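Local structure of viral CASP8 and FADD-like apoptosis regulator (Molluscum contagiosum virus subtype 1, 2BBR) at residues L13-L16 and L17-L20; D21-E24 and D25-L29; C47-Q51 and Q52-T56; Q68-D71 and L72-S75. The protein blocks death-receptor-induced apoptosis by associating with FADD and interfering with caspase-8 recruitment and activation at the death-inducing signalling complex, and suppresses host NF-kappa-B activation. All blocks are in the same frame, centred on the assembly; numbering follows the deposited sequence.

Contact 1: residues L13-L16 and L17-L20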
ATOM      1  N   LEU A  13      -9.309   3.443 -17.517  1.00 20.69           N
ATOM      2  CA  LEU A  13      -8.263   3.167 -16.538  1.00 22.45           C
ATOM      3  C   LEU A  13      -6.864   3.087 -17.149  1.00 23.25           C
ATOM      4  O   LEU A  13      -5.928   3.703 -16.636  1.00 22.41           O
ATOM      5  CB  LEU A  13      -8.582   1.865 -15.806  1.00 24.97           C
ATOM      6  CG  LEU A  13     -10.017   1.792 -15.279  1.00 26.93           C
ATOM      7  CD1 LEU A  13     -10.252   0.447 -14.633  1.00 28.35           C
ATOM      8  CD2 LEU A  13     -10.267   2.917 -14.287  1.00 26.06           C
ATOM      9  N   ARG A  14      -6.714   2.323 -18.227  1.00 24.03           N
ATOM     10  CA  ARG A  14      -5.409   2.200 -18.874  1.00 23.92           C
ATOM     11  C   ARG A  14      -4.892   3.576 -19.274  1.00 23.08           C
ATOM     12  O   ARG A  14      -3.689   3.835 -19.245  1.00 22.85           O
ATOM     13  CB  ARG A  14      -5.490   1.300 -20.113  1.00 26.97           C
ATOM     14  CG  ARG A  14      -5.429  -0.191 -19.811  1.00 29.98           C
ATOM     15  CD  ARG A  14      -6.725  -0.702 -19.208  1.00 33.20           C
ATOM     16  NE  ARG A  14      -7.811  -0.721 -20.185  1.00 35.37           N
ATOM     17  CZ  ARG A  14      -7.823  -1.480 -21.277  1.00 36.72           C
ATOM     18  NH1 ARG A  14      -6.806  -2.290 -21.540  1.00 37.22           N
ATOM     19  NH2 ARG A  14      -8.856  -1.429 -22.108  1.00 37.41           N
ATOM     20  N   HIS A  15      -5.811   4.458 -19.644  1.00 20.50           N
ATOM     21  CA  HIS A  15      -5.447   5.808 -20.037  1.00 16.86           C
ATOM     22  C   HIS A  15      -4.961   6.564 -18.799  1.00 17.07           C
ATOM     23  O   HIS A  15      -3.998   7.327 -18.851  1.00 15.67           O
ATOM     24  CB  HIS A  15      -6.659   6.499 -20.666  1.00 16.71           C
ATOM     25  CG  HIS A  15      -6.396   7.903 -21.103  1.00 14.04           C
ATOM     26  ND1 HIS A  15      -6.705   8.995 -20.324  1.00 14.52           N
ATOM     27  CD2 HIS A  15      -5.852   8.394 -22.242  1.00 14.98           C
ATOM     28  CE1 HIS A  15      -6.368  10.099 -20.964  1.00 15.30           C
ATOM     29  NE2 HIS A  15      -5.849   9.762 -22.131  1.00 16.05           N
ATOM     30  N   LEU A  16      -5.633   6.335 -17.679  1.00 17.61           N
ATOM     31  CA  LEU A  16      -5.250   6.971 -16.426  1.00 19.00           C
ATOM     32  C   LEU A  16      -3.832   6.548 -16.027  1.00 18.56           C
ATOM     33  O   LEU A  16      -3.056   7.358 -15.522  1.00 18.07           O
ATOM     34  CB  LEU A  16      -6.243   6.582 -15.326  1.00 20.75           C
ATOM     35  CG  LEU A  16      -5.946   7.055 -13.901  1.00 21.05           C
ATOM     36  CD1 LEU A  16      -5.816   8.565 -13.870  1.00 23.16           C
ATOM     37  CD2 LEU A  16      -7.054   6.592 -12.968  1.00 22.72           C
ATOM     38  N   LEU A  17      -3.495   5.285 -16.277  1.00 17.86           N
ATOM     39  CA  LEU A  17      -2.179   4.753 -15.924  1.00 19.36           C
ATOM     40  C   LEU A  17      -1.002   5.429 -16.620  1.00 19.53           C
ATOM     41  O   LEU A  17       0.120   5.406 -16.111  1.00 19.38           O
ATOM     42  CB  LEU A  17      -2.122   3.251 -16.205  1.00 21.33           C
ATOM     43  CG  LEU A  17      -2.985   2.346 -15.324  1.00 21.55           C
ATOM     44  CD1 LEU A  17      -2.788   0.896 -15.742  1.00 23.83           C
ATOM     45  CD2 LEU A  17      -2.608   2.538 -13.862  1.00 23.03           C
ATOM     46  N   GLU A  18      -1.249   6.018 -17.783  1.00 19.32           N
ATOM     47  CA  GLU A  18      -0.193   6.695 -18.523  1.00 19.53           C
ATOM     48  C   GLU A  18       0.293   7.912 -17.747  1.00 18.57           C
ATOM     49  O   GLU A  18       1.311   8.516 -18.092  1.00 18.29           O
ATOM     50  CB  GLU A  18      -0.708   7.132 -19.896  1.00 22.85           C
ATOM     51  CG  GLU A  18      -1.085   5.979 -20.811  1.00 26.75           C
ATOM     52  CD  GLU A  18      -1.709   6.446 -22.111  1.00 29.82           C
ATOM     53  OE1 GLU A  18      -1.070   7.248 -22.825  1.00 32.65           O
ATOM     54  OE2 GLU A  18      -2.838   6.009 -22.419  1.00 31.81           O
ATOM     55  N   GLU A  19      -0.435   8.265 -16.693  1.00 16.75           N
ATOM     56  CA  GLU A  19      -0.078   9.420 -15.884  1.00 15.48           C
ATOM     57  C   GLU A  19       0.804   9.083 -14.690  1.00 14.84           C
ATOM     58  O   GLU A  19       1.292   9.980 -14.014  1.00 14.91           O
ATOM     59  CB  GLU A  19      -1.345  10.127 -15.393  1.00 16.11           C
ATOM     60  CG  GLU A  19      -2.225  10.655 -16.516  1.00 19.96           C
ATOM     61  CD  GLU A  19      -1.483  11.610 -17.430  1.00 23.38           C
ATOM     62  OE1 GLU A  19      -0.991  12.647 -16.935  1.00 25.45           O
ATOM     63  OE2 GLU A  19      -1.389  11.324 -18.643  1.00 25.48           O
ATOM     64  N   LEU A  20       1.012   7.795 -14.436  1.00 14.42           N
ATOM     65  CA  LEU A  20       1.827   7.370 -13.304  1.00 15.31           C
ATOM     66  C   LEU A  20       3.231   6.982 -13.742  1.00 14.81           C
ATOM     67  O   LEU A  20       3.424   6.473 -14.845  1.00 17.39           O
ATOM     68  CB  LEU A  20       1.165   6.179 -12.608  1.00 15.14           C
ATOM     69  CG  LEU A  20      -0.302   6.346 -12.208  1.00 17.91           C
ATOM     70  CD1 LEU A  20      -0.805   5.051 -11.603  1.00 19.56           C
ATOM     71  CD2 LEU A  20      -0.456   7.493 -11.224  1.00 18.94           C
TER
HETATM   72  O   HOH W   1      -3.178   9.583 -20.054  1.00 23.42           O
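At the C-terminal end of helix 10-17, in the first death effector domain, the last helical turn runs into a type I beta turn from L17 to L20. An alpha-helical bond links L17 N to L13 O, 2.9 Å, with the donor nearly on the line of the carbonyl. One residue further on this i+4 bond gives way to an i+3 bond: E18 N reaches H15 O at 3.2 Å, coming from above the carbonyl plane (C=O...N 114°). The turn itself is closed by L20 N to L17 O, 3.1 Å.

On the outer side, the carbonyl of H15 collects a second partner. A water donates to H15 O at 2.7 Å and to E19 OE2 at 2.9 Å, joining the helix end to a side chain that bends back at its second torsion (chi2 -57°). The same water lies over one face of the H15 imidazole. E18 stays extended, and its OE2 comes within 3.8 Å of H15 CD2, carboxylate and ring being steeply inclined to each other. On the inner side, L16 packs on L72 and R76 of helix 70-77, while L17 faces V42 and L46 of helix 42-51. The two carboxylates near H15 would tend to favour a protonated imidazole, although the protonation state of H15 cannot be told from the structure; the H15 carbonyl, in the last turn, is satisfied jointly by backbone and water.

Contact 2: residues D21-E24 and D25-L29; sequences DSHE and DSLLL
D25 N donates to D21 O at 2.9 Å just where a capping box, formed by D21 and E24, starts helix 22-31 of the first death effector domain. The capping bonds lie within D21-E24. E24 N donates to D21 OD2 at 2.8 Å, almost perfectly straight (178°), and D21 N donates to E24 OE1 at 2.7 Å through the anti lone pair of that oxygen. The carboxylate of E24 is thus held at both oxygens, because OE2 forms a salt bridge with R69, the residue that precedes helix 70-77.

Further backbone bonds carry the cap into the first turns. S26 N follows to S22 O, L27 N lies in the carbonyl plane of H23 O, and L28 N reaches E24 O at 3.0 Å. The D25 carboxylate stands by the D21 carbonyl without a bond to it.

Side-chain packing between the two halves is between H23 and L27, on the side where E105, R135 and V137 lie; L28 packs elsewhere, on L20 and L67. H23 has its ring swung anti to the backbone N (chi1 -176°), which lays it beside L27, one turn on. The ring is also fixed by hydrogen bonds at both nitrogens: ND1 pairs with R135 NE, NE2 with E105 OE1. V137 packs against L27. Within the pair, L27 CD1 approaches the ring obliquely and stands 3.8 Å from both H23 CD2 and H23 NE2.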
ATOM      1  N   ASP A  21       4.210   7.222 -12.876  1.00 15.84           N
ATOM      2  CA  ASP A  21       5.587   6.865 -13.189  1.00 15.78           C
ATOM      3  C   ASP A  21       5.883   5.495 -12.588  1.00 15.93           C
ATOM      4  O   ASP A  21       5.006   4.879 -11.980  1.00 14.62           O
ATOM      5  CB  ASP A  21       6.564   7.934 -12.671  1.00 16.83           C
ATOM      6  CG  ASP A  21       6.586   8.043 -11.156  1.00 17.77           C
ATOM      7  OD1 ASP A  21       7.038   9.096 -10.655  1.00 19.55           O
ATOM      8  OD2 ASP A  21       6.175   7.089 -10.464  1.00 17.63           O
ATOM      9  N   SER A  22       7.111   5.015 -12.760  1.00 15.94           N
ATOM     10  CA  SER A  22       7.487   3.699 -12.256  1.00 15.80           C
ATOM     11  C   SER A  22       7.348   3.524 -10.750  1.00 14.36           C
ATOM     12  O   SER A  22       7.002   2.440 -10.283  1.00 14.31           O
ATOM     13  CB  SER A  22       8.918   3.362 -12.686  1.00 18.58           C
ATOM     14  OG  SER A  22       9.009   3.243 -14.094  1.00 24.16           O
ATOM     15  N   HIS A  23       7.624   4.572  -9.984  1.00 13.61           N
ATOM     16  CA  HIS A  23       7.501   4.464  -8.536  1.00 13.65           C
ATOM     17  C   HIS A  23       6.030   4.275  -8.173  1.00 11.95           C
ATOM     18  O   HIS A  23       5.676   3.390  -7.392  1.00 11.88           O
ATOM     19  CB  HIS A  23       8.043   5.713  -7.845  1.00 14.84           C
ATOM     20  CG  HIS A  23       8.040   5.617  -6.352  1.00 14.63           C
ATOM     21  ND1 HIS A  23       8.891   4.783  -5.658  1.00 16.52           N
ATOM     22  CD2 HIS A  23       7.264   6.221  -5.420  1.00 14.18           C
ATOM     23  CE1 HIS A  23       8.640   4.879  -4.365  1.00 16.94           C
ATOM     24  NE2 HIS A  23       7.657   5.745  -4.194  1.00 15.05           N
ATOM     25  N   GLU A  24       5.170   5.107  -8.750  1.00 11.85           N
ATOM     26  CA  GLU A  24       3.742   5.018  -8.490  1.00 11.72           C
ATOM     27  C   GLU A  24       3.196   3.657  -8.908  1.00 11.47           C
ATOM     28  O   GLU A  24       2.338   3.100  -8.224  1.00 11.26           O
ATOM     29  CB  GLU A  24       3.009   6.146  -9.216  1.00 13.76           C
ATOM     30  CG  GLU A  24       3.402   7.525  -8.711  1.00 15.36           C
ATOM     31  CD  GLU A  24       2.872   8.647  -9.578  1.00 14.55           C
ATOM     32  OE1 GLU A  24       3.128   8.622 -10.798  1.00 15.76           O
ATOM     33  OE2 GLU A  24       2.208   9.555  -9.037  1.00 17.83           O
ATOM     34  N   ASP A  25       3.697   3.112 -10.015  1.00 11.97           N
ATOM     35  CA  ASP A  25       3.255   1.797 -10.474  1.00 12.11           C
ATOM     36  C   ASP A  25       3.560   0.755  -9.401  1.00 11.82           C
ATOM     37  O   ASP A  25       2.736  -0.111  -9.112  1.00 12.43           O
ATOM     38  CB  ASP A  25       3.978   1.377 -11.762  1.00 14.97           C
ATOM     39  CG  ASP A  25       3.581   2.205 -12.966  1.00 16.04           C
ATOM     40  OD1 ASP A  25       2.462   2.760 -12.975  1.00 15.48           O
ATOM     41  OD2 ASP A  25       4.391   2.281 -13.917  1.00 19.25           O
ATOM     42  N   SER A  26       4.758   0.836  -8.827  1.00 12.09           N
ATOM     43  CA  SER A  26       5.173  -0.104  -7.794  1.00 12.65           C
ATOM     44  C   SER A  26       4.265  -0.008  -6.573  1.00 11.34           C
ATOM     45  O   SER A  26       3.912  -1.020  -5.970  1.00 11.18           O
ATOM     46  CB  SER A  26       6.625   0.171  -7.391  1.00 14.31           C
ATOM     47  OG  SER A  26       7.059  -0.727  -6.387  1.00 20.50           O
ATOM     48  N   LEU A  27       3.895   1.212  -6.203  1.00 10.94           N
ATOM     49  CA  LEU A  27       3.022   1.404  -5.056  1.00 10.09           C
ATOM     50  C   LEU A  27       1.650   0.786  -5.308  1.00  9.78           C
ATOM     51  O   LEU A  27       1.082   0.148  -4.425  1.00  9.92           O
ATOM     52  CB  LEU A  27       2.874   2.895  -4.729  1.00 11.42           C
ATOM     53  CG  LEU A  27       4.173   3.633  -4.394  1.00 12.41           C
ATOM     54  CD1 LEU A  27       3.870   5.075  -4.033  1.00 13.15           C
ATOM     55  CD2 LEU A  27       4.876   2.939  -3.240  1.00 13.99           C
ATOM     56  N   LEU A  28       1.116   0.970  -6.512  1.00 10.05           N
ATOM     57  CA  LEU A  28      -0.186   0.399  -6.821  1.00 10.30           C
ATOM     58  C   LEU A  28      -0.113  -1.120  -6.847  1.00 10.07           C
ATOM     59  O   LEU A  28      -1.016  -1.796  -6.358  1.00 10.49           O
ATOM     60  CB  LEU A  28      -0.708   0.926  -8.157  1.00 13.49           C
ATOM     61  CG  LEU A  28      -1.069   2.413  -8.195  1.00 15.21           C
ATOM     62  CD1 LEU A  28      -1.800   2.717  -9.493  1.00 17.56           C
ATOM     63  CD2 LEU A  28      -1.954   2.765  -7.004  1.00 16.74           C
ATOM     64  N   LEU A  29       0.955  -1.665  -7.418  1.00 10.59           N
ATOM     65  CA  LEU A  29       1.101  -3.113  -7.455  1.00 10.67           C
ATOM     66  C   LEU A  29       1.124  -3.661  -6.029  1.00 10.42           C
ATOM     67  O   LEU A  29       0.548  -4.709  -5.750  1.00 11.34           O
ATOM     68  CB  LEU A  29       2.376  -3.513  -8.202  1.00 12.94           C
ATOM     69  CG  LEU A  29       2.291  -3.465  -9.730  1.00 16.78           C
ATOM     70  CD1 LEU A  29       3.645  -3.792 -10.329  1.00 19.75           C
ATOM     71  CD2 LEU A  29       1.242  -4.456 -10.218  1.00 18.88           C
TER

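Contact 3: residues C47-Q51 and Q52-T56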
ATOM      1  N   CYS A  47      -6.708  -5.549 -14.439  1.00 19.92           N
ATOM      2  CA  CYS A  47      -7.519  -6.552 -15.116  1.00 19.45           C
ATOM      3  C   CYS A  47      -7.989  -7.585 -14.101  1.00 17.95           C
ATOM      4  O   CYS A  47      -9.140  -8.015 -14.125  1.00 16.11           O
ATOM      5  CB  CYS A  47      -6.712  -7.232 -16.225  1.00 21.86           C
ATOM      6  SG  CYS A  47      -6.242  -6.132 -17.590  1.00 29.48           S
ATOM      7  N   SER A  48      -7.092  -7.979 -13.203  1.00 15.99           N
ATOM      8  CA  SER A  48      -7.433  -8.952 -12.180  1.00 15.23           C
ATOM      9  C   SER A  48      -8.527  -8.400 -11.268  1.00 13.90           C
ATOM     10  O   SER A  48      -9.470  -9.109 -10.919  1.00 13.91           O
ATOM     11  CB  SER A  48      -6.200  -9.305 -11.351  1.00 16.39           C
ATOM     12  OG  SER A  48      -6.521 -10.290 -10.388  1.00 16.40           O
ATOM     13  N   LEU A  49      -8.402  -7.133 -10.880  1.00 13.66           N
ATOM     14  CA  LEU A  49      -9.407  -6.520 -10.023  1.00 13.68           C
ATOM     15  C   LEU A  49     -10.738  -6.423 -10.760  1.00 13.96           C
ATOM     16  O   LEU A  49     -11.794  -6.616 -10.168  1.00 13.54           O
ATOM     17  CB  LEU A  49      -8.958  -5.128  -9.569  1.00 14.74           C
ATOM     18  CG  LEU A  49      -7.747  -5.071  -8.634  1.00 15.26           C
ATOM     19  CD1 LEU A  49      -7.486  -3.623  -8.248  1.00 17.31           C
ATOM     20  CD2 LEU A  49      -7.998  -5.910  -7.390  1.00 15.89           C
ATOM     21  N   SER A  50     -10.682  -6.131 -12.055  1.00 14.46           N
ATOM     22  CA  SER A  50     -11.895  -6.027 -12.862  1.00 16.30           C
ATOM     23  C   SER A  50     -12.627  -7.368 -12.886  1.00 14.99           C
ATOM     24  O   SER A  50     -13.848  -7.427 -12.759  1.00 15.24           O
ATOM     25  CB  SER A  50     -11.543  -5.605 -14.290  1.00 16.94           C
ATOM     26  OG  SER A  50     -10.891  -4.348 -14.301  1.00 23.32           O
ATOM     27  N   GLN A  51     -11.863  -8.445 -13.041  1.00 14.24           N
ATOM     28  CA  GLN A  51     -12.415  -9.797 -13.079  1.00 15.12           C
ATOM     29  C   GLN A  51     -13.176 -10.131 -11.803  1.00 15.74           C
ATOM     30  O   GLN A  51     -14.149 -10.887 -11.821  1.00 15.87           O
ATOM     31  CB  GLN A  51     -11.289 -10.815 -13.251  1.00 15.88           C
ATOM     32  CG  GLN A  51     -10.621 -10.804 -14.606  1.00 16.76           C
ATOM     33  CD  GLN A  51      -9.283 -11.511 -14.578  1.00 17.53           C
ATOM     34  OE1 GLN A  51      -9.106 -12.496 -13.862  1.00 21.67           O
ATOM     35  NE2 GLN A  51      -8.334 -11.015 -15.361  1.00 22.36           N
ATOM     36  N   GLN A  52     -12.714  -9.566 -10.694  1.00 15.35           N
ATOM     37  CA  GLN A  52     -13.312  -9.805  -9.387  1.00 15.44           C
ATOM     38  C   GLN A  52     -14.320  -8.730  -9.001  1.00 15.54           C
ATOM     39  O   GLN A  52     -14.922  -8.798  -7.932  1.00 16.10           O
ATOM     40  CB  GLN A  52     -12.208  -9.862  -8.328  1.00 15.04           C
ATOM     41  CG  GLN A  52     -11.215 -10.996  -8.521  1.00 16.70           C
ATOM     42  CD  GLN A  52      -9.989 -10.848  -7.645  1.00 16.54           C
ATOM     43  OE1 GLN A  52      -8.975 -10.288  -8.064  1.00 18.22           O
ATOM     44  NE2 GLN A  52     -10.078 -11.339  -6.416  1.00 19.34           N
ATOM     45  N   ARG A  53     -14.497  -7.749  -9.880  1.00 15.44           N
ATOM     46  CA  ARG A  53     -15.393  -6.624  -9.634  1.00 15.00           C
ATOM     47  C   ARG A  53     -14.965  -5.898  -8.361  1.00 14.04           C
ATOM     48  O   ARG A  53     -15.790  -5.492  -7.539  1.00 16.57           O
ATOM     49  CB  ARG A  53     -16.848  -7.084  -9.519  1.00 16.81           C
ATOM     50  CG  ARG A  53     -17.825  -5.943  -9.739  1.00 19.81           C
ATOM     51  CD  ARG A  53     -19.263  -6.417  -9.823  1.00 22.24           C
ATOM     52  NE  ARG A  53     -20.154  -5.335 -10.239  1.00 25.48           N
ATOM     53  CZ  ARG A  53     -20.355  -4.219  -9.545  1.00 26.99           C
ATOM     54  NH1 ARG A  53     -19.732  -4.027  -8.392  1.00 28.09           N
ATOM     55  NH2 ARG A  53     -21.178  -3.289 -10.010  1.00 29.10           N
ATOM     56  N   LYS A  54     -13.656  -5.747  -8.203  1.00 14.09           N
ATOM     57  CA  LYS A  54     -13.102  -5.050  -7.050  1.00 14.55           C
ATOM     58  C   LYS A  54     -12.584  -3.692  -7.502  1.00 13.60           C
ATOM     59  O   LYS A  54     -12.224  -2.850  -6.681  1.00 14.27           O
ATOM     60  CB  LYS A  54     -11.954  -5.850  -6.430  1.00 15.66           C
ATOM     61  CG  LYS A  54     -12.380  -7.140  -5.757  1.00 18.75           C
ATOM     62  CD  LYS A  54     -11.180  -7.879  -5.183  1.00 18.56           C
ATOM     63  CE  LYS A  54     -11.596  -9.181  -4.516  1.00 21.91           C
ATOM     64  NZ  LYS A  54     -10.423  -9.923  -3.981  1.00 23.64           N
ATOM     65  N   LEU A  55     -12.556  -3.486  -8.817  1.00 14.89           N
ATOM     66  CA  LEU A  55     -12.071  -2.238  -9.395  1.00 16.60           C
ATOM     67  C   LEU A  55     -13.216  -1.239  -9.497  1.00 15.97           C
ATOM     68  O   LEU A  55     -13.703  -0.930 -10.586  1.00 18.83           O
ATOM     69  CB  LEU A  55     -11.469  -2.514 -10.776  1.00 19.28           C
ATOM     70  CG  LEU A  55     -10.551  -1.465 -11.406  1.00 21.38           C
ATOM     71  CD1 LEU A  55      -9.432  -1.106 -10.444  1.00 22.98           C
ATOM     72  CD2 LEU A  55      -9.979  -2.022 -12.697  1.00 23.18           C
ATOM     73  N   THR A  56     -13.636  -0.739  -8.341  1.00 15.07           N
ATOM     74  CA  THR A  56     -14.733   0.211  -8.245  1.00 13.04           C
ATOM     75  C   THR A  56     -14.247   1.654  -8.245  1.00 13.15           C
ATOM     76  O   THR A  56     -13.047   1.924  -8.187  1.00 12.01           O
ATOM     77  CB  THR A  56     -15.512  -0.005  -6.948  1.00 12.96           C
ATOM     78  OG1 THR A  56     -14.633   0.211  -5.835  1.00 13.91           O
ATOM     79  CG2 THR A  56     -16.065  -1.420  -6.887  1.00 15.26           C
TER
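L55 holds its CG anti to the backbone N (chi1 -163°), whereas L49 has CG anti to its carbonyl carbon; these torsions set L55 CD1 beside L49 CD1, 3.9 Å away, where the chain folds back on helix 42-51. The two side chains cross at about a right angle, and L49 CB and L55 CB come to 3.8 Å. L13 of helix 10-17 and L60 of helix 57-66 continue this packing round L55, and M63 lies against L49. Beside the leucines, S50 OG turns back to bond to L46 O in the preceding helical turn.

The reversal depends on R53, whose backbone has a positive phi (58°). It lets K54 N point back at L49 O, 2.8 Å away and nearly straight at 173°, while R53 N bonds to S50 O at 3.0 Å from above the carbonyl plane. L49 O also receives weak bonds from Q52 N and L55 N, so this one oxygen gathers the end of the helix. The R53 side chain leads away to a salt bridge with E6. L55 then centres an inverse gamma turn, and T56 caps A59 N of the next helix. Positive phi and the two return bonds make this a Schellman motif closing helix 42-51, with the L49-L55 packing beside it.

Contact 4: residues Q68-D71 and L72-S75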
ATOM      1  N   GLN A  68      -1.348  10.456  -3.531  1.00 12.50           N
ATOM      2  CA  GLN A  68      -1.363  11.907  -3.417  1.00 13.74           C
ATOM      3  C   GLN A  68      -1.508  12.590  -4.772  1.00 12.64           C
ATOM      4  O   GLN A  68      -0.976  13.680  -4.986  1.00 14.26           O
ATOM      5  CB  GLN A  68      -0.091  12.390  -2.714  1.00 17.84           C
ATOM      6  CG  GLN A  68       0.025  11.912  -1.275  1.00 22.38           C
ATOM      7  CD  GLN A  68      -1.038  12.514  -0.375  1.00 24.89           C
ATOM      8  OE1 GLN A  68      -1.035  13.717  -0.116  1.00 27.91           O
ATOM      9  NE2 GLN A  68      -1.957  11.680   0.101  1.00 27.01           N
ATOM     10  N   ARG A  69      -2.227  11.946  -5.686  1.00 10.63           N
ATOM     11  CA  ARG A  69      -2.450  12.514  -7.008  1.00 10.31           C
ATOM     12  C   ARG A  69      -3.796  13.228  -7.036  1.00 10.11           C
ATOM     13  O   ARG A  69      -4.757  12.783  -7.665  1.00 10.32           O
ATOM     14  CB  ARG A  69      -2.380  11.419  -8.079  1.00 11.16           C
ATOM     15  CG  ARG A  69      -0.981  10.818  -8.247  1.00 12.18           C
ATOM     16  CD  ARG A  69       0.046  11.880  -8.628  1.00 13.28           C
ATOM     17  NE  ARG A  69      -0.285  12.521  -9.898  1.00 11.98           N
ATOM     18  CZ  ARG A  69       0.096  12.077 -11.092  1.00 12.32           C
ATOM     19  NH1 ARG A  69       0.833  10.981 -11.197  1.00 13.26           N
ATOM     20  NH2 ARG A  69      -0.273  12.726 -12.187  1.00 12.36           N
ATOM     21  N   MET A  70      -3.855  14.349  -6.325  1.00 10.15           N
ATOM     22  CA  MET A  70      -5.079  15.132  -6.256  1.00 10.55           C
ATOM     23  C   MET A  70      -5.413  15.724  -7.620  1.00  9.66           C
ATOM     24  O   MET A  70      -6.561  16.070  -7.889  1.00 10.50           O
ATOM     25  CB  MET A  70      -4.945  16.236  -5.207  1.00 10.60           C
ATOM     26  CG  MET A  70      -5.205  15.782  -3.771  1.00 13.76           C
ATOM     27  SD  MET A  70      -4.213  14.373  -3.220  1.00 20.24           S
ATOM     28  CE  MET A  70      -4.862  14.109  -1.563  1.00 16.33           C
ATOM     29  N   ASP A  71      -4.404  15.842  -8.481  1.00 10.08           N
ATOM     30  CA  ASP A  71      -4.621  16.354  -9.831  1.00  9.95           C
ATOM     31  C   ASP A  71      -5.504  15.373 -10.603  1.00 10.00           C
ATOM     32  O   ASP A  71      -6.454  15.771 -11.278  1.00 10.44           O
ATOM     33  CB  ASP A  71      -3.279  16.576 -10.558  1.00 11.18           C
ATOM     34  CG  ASP A  71      -2.424  15.318 -10.642  1.00 12.21           C
ATOM     35  OD1 ASP A  71      -2.380  14.534  -9.670  1.00 11.81           O
ATOM     36  OD2 ASP A  71      -1.765  15.124 -11.686  1.00 14.45           O
ATOM     37  N   LEU A  72      -5.207  14.084 -10.472  1.00  9.76           N
ATOM     38  CA  LEU A  72      -5.978  13.055 -11.161  1.00 10.03           C
ATOM     39  C   LEU A  72      -7.364  12.860 -10.539  1.00  9.14           C
ATOM     40  O   LEU A  72      -8.325  12.534 -11.237  1.00  9.91           O
ATOM     41  CB  LEU A  72      -5.199  11.737 -11.179  1.00 10.50           C
ATOM     42  CG  LEU A  72      -3.852  11.828 -11.915  1.00 10.73           C
ATOM     43  CD1 LEU A  72      -3.152  10.478 -11.876  1.00 11.82           C
ATOM     44  CD2 LEU A  72      -4.069  12.275 -13.358  1.00 13.32           C
ATOM     45  N   LEU A  73      -7.471  13.056  -9.227  1.00  9.14           N
ATOM     46  CA  LEU A  73      -8.769  12.937  -8.572  1.00  8.96           C
ATOM     47  C   LEU A  73      -9.694  14.001  -9.154  1.00  9.47           C
ATOM     48  O   LEU A  73     -10.871  13.748  -9.410  1.00 10.18           O
ATOM     49  CB  LEU A  73      -8.632  13.122  -7.058  1.00  9.92           C
ATOM     50  CG  LEU A  73      -8.100  11.891  -6.315  1.00 10.73           C
ATOM     51  CD1 LEU A  73      -7.685  12.269  -4.906  1.00 12.04           C
ATOM     52  CD2 LEU A  73      -9.163  10.802  -6.291  1.00 11.84           C
ATOM     53  N   LYS A  74      -9.156  15.200  -9.368  1.00  9.40           N
ATOM     54  CA  LYS A  74      -9.952  16.281  -9.942  1.00 10.85           C
ATOM     55  C   LYS A  74     -10.288  16.057 -11.417  1.00 10.85           C
ATOM     56  O   LYS A  74     -11.455  16.091 -11.806  1.00 11.47           O
ATOM     57  CB  LYS A  74      -9.230  17.629  -9.804  1.00 11.08           C
ATOM     58  CG  LYS A  74      -9.254  18.233  -8.406  1.00 15.56           C
ATOM     59  CD  LYS A  74      -8.572  19.598  -8.381  1.00 15.17           C
ATOM     60  CE  LYS A  74      -7.077  19.478  -8.634  1.00 15.24           C
ATOM     61  NZ  LYS A  74      -6.422  20.806  -8.777  1.00 15.92           N
ATOM     62  N   SER A  75      -9.269  15.812 -12.237  1.00 11.93           N
ATOM     63  CA  SER A  75      -9.498  15.646 -13.669  1.00 13.03           C
ATOM     64  C   SER A  75     -10.276  14.407 -14.090  1.00 13.66           C
ATOM     65  O   SER A  75     -11.034  14.455 -15.060  1.00 15.52           O
ATOM     66  CB  SER A  75      -8.169  15.682 -14.428  1.00 13.36           C
ATOM     67  OG  SER A  75      -7.384  14.535 -14.158  1.00 14.50           O
TER
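The packed part of this contact is the guanidinium of R69, with an acidic partner at its edge and L72 on its face. R69 grips D71 side-on: NE donates to D71 OD1 at 2.9 Å and NH2 to D71 OD2 at 2.9 Å, both in the guanidinium plane and both using syn lone pairs. D71, itself exposed, reaches it with CG set between its own backbone N and carbonyl carbon (chi1 57°), while R69 curls round through bends at chi2 and chi3. L72 CD1 sits 3.6 Å above the plane, over its centre, and comes to 3.7 Å from R69 NH2. NH1 serves E19 O and helix 22-31, so the whole group is fixed in plane and rotation. A looser apolar touch, M70 SD to L73 CD1 at 4.4 Å, faces helices 57-66 and 81-85.

K74 and S75 form the solvent side, where K74 merely lays its aliphatic chain along M70 O, with CE 3.5 Å from that oxygen. Backbone bonds run through both parts: L73 N to R69 O opens the helix at 3.1 Å, in the carbonyl plane, followed by K74 N to M70 O and S75 N to D71 O at 3.0 Å. Together they form the first turn of helix 70-77, with R69 at the N-cap just after the Schellman motif at Q68, a tight helix-to-helix junction in the first death effector domain.

All four contacts are local joints at helix ends within the first death effector domain. Contacts 1 and 3 finish helices 10-17 and 42-51; contacts 2 and 4 begin helices 22-31 and 70-77. Each is partly buried: leucines make most of the buried part, while H23 and R69 are polar groups held by partners within the fold. Contact 1 is the hub: L20 packs on L28 of contact 2, L13 on L55 of contact 3, and L16 on L72 of contact 4. The starts use carboxylates and a guanidinium directly, whereas the ends are closed mainly by backbone bonds, with charged side chains at their margins. Contacts 3 and 4 do not touch, their centres lying about 21 Å apart.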